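Two-component response regulator, LuxR family (Aurantimonas sp., PDB 3CZ5) probably acts as a DNA-binding transcription regulator of a two-component system, the present chain being mainly its receiver domain, expected to be switched by phosphorylation. Local coordinates at residues A35-D39 and A40-Y44; V56-L59 and T60-G63; S130-I133 and A134-A138. One frame throughout, in Å; residues are numbered along the deposited sequence.

Contact 1. Residues A35-D39 and A40-Y44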
loop_
_atom_site.group_PDB
_atom_site.type_symbol
_atom_site.label_atom_id
_atom_site.label_comp_id
_atom_site.label_asym_id
_atom_site.label_seq_id
_atom_site.Cartn_x
_atom_site.Cartn_y
_atom_site.Cartn_z
ATOM N N ALA A 35 -9.130 -1.999 10.113
ATOM C CA ALA A 35 -9.998 -2.898 9.341
ATOM C C ALA A 35 -9.021 -3.807 8.605
ATOM O O ALA A 35 -7.999 -3.291 8.135
ATOM C CB ALA A 35 -10.766 -2.134 8.345
ATOM N N GLU A 36 -9.312 -5.122 8.537
ATOM C CA GLU A 36 -8.590 -6.039 7.672
ATOM C C GLU A 36 -9.458 -6.614 6.507
ATOM O O GLU A 36 -10.555 -7.182 6.721
ATOM C CB GLU A 36 -8.023 -7.149 8.502
ATOM C CG GLU A 36 -6.900 -6.730 9.302
ATOM C CD GLU A 36 -6.301 -7.917 9.961
ATOM O OE1 GLU A 36 -7.000 -8.960 9.931
ATOM O OE2 GLU A 36 -5.173 -7.817 10.504
ATOM N N ALA A 37 -8.986 -6.475 5.274
ATOM C CA ALA A 37 -9.769 -6.950 4.098
ATOM C C ALA A 37 -9.042 -8.039 3.332
ATOM O O ALA A 37 -7.830 -8.146 3.380
ATOM C CB ALA A 37 -10.129 -5.794 3.163
ATOM N N ALA A 38 -9.777 -8.867 2.614
ATOM C CA ALA A 38 -9.130 -10.012 1.960
ATOM C C ALA A 38 -9.198 -9.954 0.475
ATOM O O ALA A 38 -8.689 -10.874 -0.128
ATOM C CB ALA A 38 -9.808 -11.263 2.387
ATOM N N ASP A 39 -9.932 -8.992 -0.104
ATOM C CA ASP A 39 -9.954 -8.736 -1.547
ATOM C C ASP A 39 -10.430 -7.337 -1.810
ATOM O O ASP A 39 -10.764 -6.602 -0.889
ATOM C CB ASP A 39 -10.957 -9.635 -2.206
ATOM C CG ASP A 39 -12.322 -9.552 -1.521
ATOM O OD1 ASP A 39 -12.891 -8.437 -1.369
ATOM O OD2 ASP A 39 -12.840 -10.620 -1.161
ATOM N N ALA A 40 -10.544 -6.994 -3.088
ATOM C CA ALA A 40 -10.837 -5.621 -3.467
ATOM C C ALA A 40 -12.209 -5.183 -3.027
ATOM O O ALA A 40 -12.397 -4.017 -2.628
ATOM C CB ALA A 40 -10.698 -5.446 -4.960
ATOM N N GLY A 41 -13.184 -6.087 -3.156
ATOM C CA GLY A 41 -14.558 -5.708 -2.895
ATOM C C GLY A 41 -14.698 -5.212 -1.469
ATOM O O GLY A 41 -15.162 -4.064 -1.221
ATOM N N GLU A 42 -14.297 -6.109 -0.541
ATOM C CA GLU A 42 -14.353 -5.922 0.892
ATOM C C GLU A 42 -13.534 -4.659 1.194
ATOM O O GLU A 42 -13.799 -3.905 2.114
ATOM C CB GLU A 42 -13.809 -7.180 1.550
ATOM C CG GLU A 42 -14.000 -7.382 3.080
ATOM C CD GLU A 42 -13.156 -8.626 3.675
ATOM O OE1 GLU A 42 -12.400 -9.295 2.874
ATOM O OE2 GLU A 42 -13.231 -8.898 4.935
ATOM N N ALA A 43 -12.587 -4.354 0.354
ATOM C CA ALA A 43 -11.769 -3.182 0.628
ATOM C C ALA A 43 -12.536 -1.868 0.415
ATOM O O ALA A 43 -12.652 -1.036 1.296
ATOM C CB ALA A 43 -10.508 -3.230 -0.202
ATOM N N TYR A 44 -13.040 -1.693 -0.783
ATOM C CA TYR A 44 -13.940 -0.614 -1.093
ATOM C C TYR A 44 -15.037 -0.423 -0.017
ATOM O O TYR A 44 -15.369 0.690 0.363
ATOM C CB TYR A 44 -14.594 -0.937 -2.429
ATOM C CG TYR A 44 -15.272 0.266 -2.975
ATOM C CD1 TYR A 44 -14.590 1.484 -3.036
ATOM C CD2 TYR A 44 -16.604 0.222 -3.398
ATOM C CE1 TYR A 44 -15.192 2.607 -3.522
ATOM C CE2 TYR A 44 -17.203 1.349 -3.888
ATOM C CZ TYR A 44 -16.481 2.522 -3.943
ATOM O OH TYR A 44 -17.093 3.622 -4.420
#

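Contact 2. Residues V56-L59 and T60-G63. With PO4 (phosphate ion), chain E.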
loop_
_atom_site.group_PDB
_atom_site.type_symbol
_atom_site.label_atom_id
_atom_site.label_comp_id
_atom_site.label_asym_id
_atom_site.label_seq_id
_atom_site.Cartn_x
_atom_site.Cartn_y
_atom_site.Cartn_z
ATOM N N VAL A 56 -3.073 -0.040 3.173
ATOM C CA VAL A 56 -2.000 -0.878 2.640
ATOM C C VAL A 56 -2.495 -2.151 1.960
ATOM O O VAL A 56 -3.119 -3.002 2.603
ATOM C CB VAL A 56 -1.131 -1.430 3.732
ATOM C CG1 VAL A 56 -0.152 -2.521 3.139
ATOM C CG2 VAL A 56 -0.398 -0.301 4.439
ATOM N N MET A 57 -2.136 -2.333 0.685
ATOM C CA MET A 57 -2.766 -3.380 -0.201
ATOM C C MET A 57 -1.773 -4.270 -0.963
ATOM O O MET A 57 -0.774 -3.746 -1.438
ATOM C CB MET A 57 -3.616 -2.650 -1.256
ATOM C CG MET A 57 -4.932 -3.270 -1.348
ATOM S SD MET A 57 -6.157 -2.533 -2.341
ATOM C CE MET A 57 -6.881 -4.086 -2.653
ATOM N N ASP A 58 -2.039 -5.569 -1.126
ATOM C CA ASP A 58 -1.277 -6.340 -2.054
ATOM C C ASP A 58 -1.444 -5.813 -3.498
ATOM O O ASP A 58 -2.384 -5.071 -3.864
ATOM C CB ASP A 58 -1.839 -7.718 -2.132
ATOM C CG ASP A 58 -1.544 -8.539 -0.929
ATOM O OD1 ASP A 58 -0.850 -8.027 0.012
ATOM O OD2 ASP A 58 -2.018 -9.718 -0.976
ATOM N N LEU A 59 -0.566 -6.249 -4.374
ATOM C CA LEU A 59 -0.789 -5.962 -5.759
ATOM C C LEU A 59 -1.675 -7.087 -6.290
ATOM O O LEU A 59 -2.442 -6.927 -7.249
ATOM C CB LEU A 59 0.539 -6.000 -6.457
ATOM C CG LEU A 59 0.470 -5.746 -7.952
ATOM C CD1 LEU A 59 0.235 -4.259 -8.244
ATOM C CD2 LEU A 59 1.824 -6.212 -8.516
ATOM N N THR A 60 -1.575 -8.229 -5.632
ATOM C CA THR A 60 -2.177 -9.412 -6.127
ATOM C C THR A 60 -3.269 -9.812 -5.177
ATOM O O THR A 60 -3.003 -10.031 -3.975
ATOM C CB THR A 60 -1.173 -10.534 -6.270
ATOM O OG1 THR A 60 -0.083 -10.057 -7.045
ATOM C CG2 THR A 60 -1.793 -11.664 -7.032
ATOM N N LEU A 61 -4.493 -9.940 -5.717
ATOM C CA LEU A 61 -5.644 -10.196 -4.885
ATOM C C LEU A 61 -6.572 -11.197 -5.544
ATOM O O LEU A 61 -6.676 -11.245 -6.777
ATOM C CB LEU A 61 -6.359 -8.871 -4.641
ATOM C CG LEU A 61 -5.736 -7.845 -3.690
ATOM C CD1 LEU A 61 -6.634 -6.637 -3.603
ATOM C CD2 LEU A 61 -5.685 -8.585 -2.386
ATOM N N PRO A 62 -7.242 -12.027 -4.727
ATOM C CA PRO A 62 -8.201 -12.925 -5.367
ATOM C C PRO A 62 -9.301 -11.979 -5.923
ATOM O O PRO A 62 -9.991 -11.257 -5.131
ATOM C CB PRO A 62 -8.652 -13.856 -4.243
ATOM C CG PRO A 62 -8.485 -13.032 -2.989
ATOM C CD PRO A 62 -7.433 -11.918 -3.272
ATOM N N GLY A 63 -9.428 -11.949 -7.255
ATOM C CA GLY A 63 -10.265 -10.966 -7.939
ATOM C C GLY A 63 -9.372 -9.903 -8.545
ATOM O O GLY A 63 -8.215 -10.139 -8.883
HETATM P P PO4 E . 1.342 -9.765 -3.328
HETATM O O1 PO4 E . 2.247 -10.641 -4.120
HETATM O O2 PO4 E . 1.730 -9.519 -1.887
HETATM O O3 PO4 E . 1.126 -8.456 -4.033
HETATM O O4 PO4 E . 0.121 -10.623 -3.531
#

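Contact 3. Residues S130-I133 and A134-A138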
loop_
_atom_site.group_PDB
_atom_site.type_symbol
_atom_site.label_atom_id
_atom_site.label_comp_id
_atom_site.label_asym_id
_atom_site.label_seq_id
_atom_site.Cartn_x
_atom_site.Cartn_y
_atom_site.Cartn_z
ATOM N N SER A 130 10.264 1.730 -1.804
ATOM C CA SER A 130 11.490 1.118 -1.383
ATOM C C SER A 130 12.668 1.308 -2.444
ATOM O O SER A 130 12.453 1.608 -3.648
ATOM C CB SER A 130 11.253 -0.332 -0.976
ATOM O OG SER A 130 10.656 -1.017 -2.023
ATOM N N PRO A 131 13.923 1.181 -1.952
ATOM C CA PRO A 131 15.158 1.232 -2.700
ATOM C C PRO A 131 15.117 0.392 -3.953
ATOM O O PRO A 131 15.435 0.852 -5.041
ATOM C CB PRO A 131 16.143 0.609 -1.744
ATOM C CG PRO A 131 15.419 0.258 -0.558
ATOM C CD PRO A 131 14.231 1.101 -0.519
ATOM N N ASP A 132 14.755 -0.858 -3.816
ATOM C CA ASP A 132 14.874 -1.726 -4.974
ATOM C C ASP A 132 14.039 -1.220 -6.132
ATOM O O ASP A 132 14.454 -1.288 -7.288
ATOM C CB ASP A 132 14.501 -3.138 -4.600
ATOM C CG ASP A 132 13.187 -3.205 -3.872
ATOM O OD1 ASP A 132 12.397 -3.961 -4.379
ATOM O OD2 ASP A 132 12.901 -2.600 -2.804
ATOM N N ILE A 133 12.898 -0.625 -5.860
ATOM C CA ILE A 133 12.082 -0.143 -6.968
ATOM C C ILE A 133 12.508 1.226 -7.487
ATOM O O ILE A 133 12.491 1.484 -8.709
ATOM C CB ILE A 133 10.617 -0.144 -6.583
ATOM C CG1 ILE A 133 9.985 -1.476 -7.003
ATOM C CG2 ILE A 133 9.886 1.052 -7.182
ATOM C CD1 ILE A 133 9.100 -1.919 -5.930
ATOM N N ALA A 134 12.913 2.087 -6.564
ATOM C CA ALA A 134 13.512 3.365 -6.949
ATOM C C ALA A 134 14.650 3.105 -7.905
ATOM O O ALA A 134 14.813 3.786 -8.911
ATOM C CB ALA A 134 14.032 4.069 -5.752
ATOM N N GLN A 135 15.471 2.123 -7.549
ATOM C CA GLN A 135 16.620 1.751 -8.351
ATOM C C GLN A 135 16.122 1.326 -9.729
ATOM O O GLN A 135 16.687 1.801 -10.729
ATOM C CB GLN A 135 17.365 0.605 -7.696
ATOM C CG GLN A 135 18.712 0.394 -8.289
ATOM C CD GLN A 135 19.666 1.545 -7.969
ATOM O OE1 GLN A 135 19.369 2.420 -7.148
ATOM N NE2 GLN A 135 20.826 1.537 -8.619
ATOM N N GLU A 136 15.057 0.481 -9.781
ATOM C CA GLU A 136 14.630 -0.056 -11.068
ATOM C C GLU A 136 14.036 1.014 -11.966
ATOM O O GLU A 136 14.314 1.079 -13.167
ATOM C CB GLU A 136 13.679 -1.199 -10.934
ATOM C CG GLU A 136 13.941 -2.051 -9.755
ATOM C CD GLU A 136 13.100 -3.304 -9.826
ATOM O OE1 GLU A 136 13.077 -3.921 -10.926
ATOM O OE2 GLU A 136 12.453 -3.655 -8.813
ATOM N N ILE A 137 13.252 1.884 -11.382
ATOM C CA ILE A 137 12.713 2.948 -12.172
ATOM C C ILE A 137 13.808 3.899 -12.651
ATOM O O ILE A 137 13.928 4.151 -13.854
ATOM C CB ILE A 137 11.638 3.726 -11.400
ATOM C CG1 ILE A 137 10.305 2.924 -11.407
ATOM C CG2 ILE A 137 11.409 5.099 -12.018
ATOM C CD1 ILE A 137 9.375 3.354 -10.210
ATOM N N ALA A 138 14.624 4.403 -11.718
ATOM C CA ALA A 138 15.720 5.323 -12.068
ATOM C C ALA A 138 16.511 4.624 -13.133
ATOM O O ALA A 138 16.806 5.220 -14.193
ATOM C CB ALA A 138 16.610 5.612 -10.891
#

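Contact 1. Residues A35-D39 and A40-Y44
D39 and E42 hold the first turn of helix 40-48 to the end of strand 31-37. D39 is the N-cap: its OD1 takes the N-H of E42 at 2.8 Å in an almost straight bond (167°), the donor lying nearly in line with the CG-OD1 bond. This needs CG wedged between the backbone N and the carbonyl carbon (chi1 52°), which folds the short carboxylate forward over the start of the helix. Aspartate suits the place because it reaches an open N-H there, and its charge would also go well with the positive end of the helix dipole.

E42 answers in the other direction. With CG anti to the backbone N (chi1 -168°) and the chain extended, OE1 arrives 2.7 Å from A38 N, the N-H coming from well above the carboxylate plane. A classic capping box would use the N-H of D39 itself; here the glutamate grips the residue before. Shortening E42 to an alanine would probably leave A38 N without this acceptor, so that the turn before the helix is held less firmly.

The close-packed side lies beneath, where A37 CB rests 4.0 Å from A43 CA and 4.2 Å from A43 CB; alanines allow strand and helix to come this near. The other side is looser and partly open to solvent: D39 OD2 and E42 OE1, two like charges, stand 4.3 Å apart, and G41 is exposed. E36 turns from the helix to a salt bridge with R18.

Strand 31-37 is the outermost on this side of the parallel sheet, paired with strand 6-11, and A37 packs against M9, V11 and L46, while A43 also reaches V11 under helix 40-48.

Contact 2. Residues V56-L59 and T60-G63
D58 and L61 meet in the loop that follows strand 54-57, in the CheY-like alpha/beta fold of receiver domains; D58 is the predicted site of phosphorylation and is unmodified here. The polar contacts centre on a phosphate ion, probably from the crystallisation liquor, whose O3 is gripped twice by backbone, from L59 N at 2.8 Å and from T60 N at 3.1 Å, so two successive N-H groups converge on one oxygen. K108 NZ and T86 OG1 bind the same ion, an arrangement consistent with a pocket made for a phosphoryl group.

As for charge, D58 reaches the pocket with CG anti to its carbonyl carbon (chi1 -73°), and OD1 forms a salt bridge with K108. D12 and D13 bring further carboxylates near OD2, the acidic cluster that in relatives binds magnesium. Aspartate fits because its short arm keeps the carboxylate close to the strand end.

The apolar contacts lie on the buried side. L61 sets CD2 4.0 Å from D58 CB, while M57 and L61 both lean on V11; both are apolar, which suits the interior. L59 instead touches T86 and H88. No aspartylphosphate bond exists: the phosphorus lies 4.1 Å from D58 OD2.

Contact 3. Residues S130-I133 and A134-A138
A134, Q135 and I137 give their backbone N-H groups to the carbonyl oxygens of S130, P131 and I133, each four residues back, at 3.0, 2.8 and 2.8 Å, so the chain enters the first turns of helix 131-142 in regular alpha-helical form.

S130 stands at the N-cap, yet its side chain makes no capping bond to the helix. OG instead donates to D132 OD2 at 2.9 Å, approaching from above the carboxylate plane, and also meets T107 N; the small hydroxyl fits this buried place. P131 follows in the first turn, where its missing N-H costs nothing because no carbonyl precedes it in the helix to be served, and its ring already holds phi near the helical value. D132 comes next, a place where a negative group would be favoured by the helix dipole. Its OD1 is bonded to T107 OG1 and OD2 also to S110 OG, so both oxygens are tied to the body of the domain.

One turn on, E136 extends beyond CG back along the helix, and OE2 passes 3.8 Å from I133 CG1. OE2 remains 4.4 Å from D132 OD1, two like charges side by side, but it has a weak hydrogen bond from G90 N. I133 is the buried apolar member, packed on Y105 and T107 of strand 104-107. I137 continues its row: with CG1 anti to the carbonyl carbon (chi1 -78°), CD1 comes within 3.8 Å of I133 CG2, a branched pair one turn apart.

Serine, proline and an acidic residue in succession form a common helix start, and this last helix is probably the beginning of the connection to the LuxR-type DNA-binding domain, as in NarL-like regulators.

In the fold
Contacts 1 and 2 are neighbours at the C-terminal ends of their strands, their centres about 9 Å apart, and they touch where D39 CB meets P62 O at 3.5 Å. Contact 2 is the more buried and belongs to the phosphate pocket: backbone N-H groups bind an anion, with the D58 carboxylate beside it and paired with K108. Contact 1, partly buried at the sheet's edge, uses carboxylates to finish a helix start. Contact 3, across the chain's centre from contact 1, their centres about 28 Å apart, is also partly buried, with I133 inward and P131 and Q135 exposed. It too begins a helix, but its serine and aspartate are tied to strand 104-107 and the following loop.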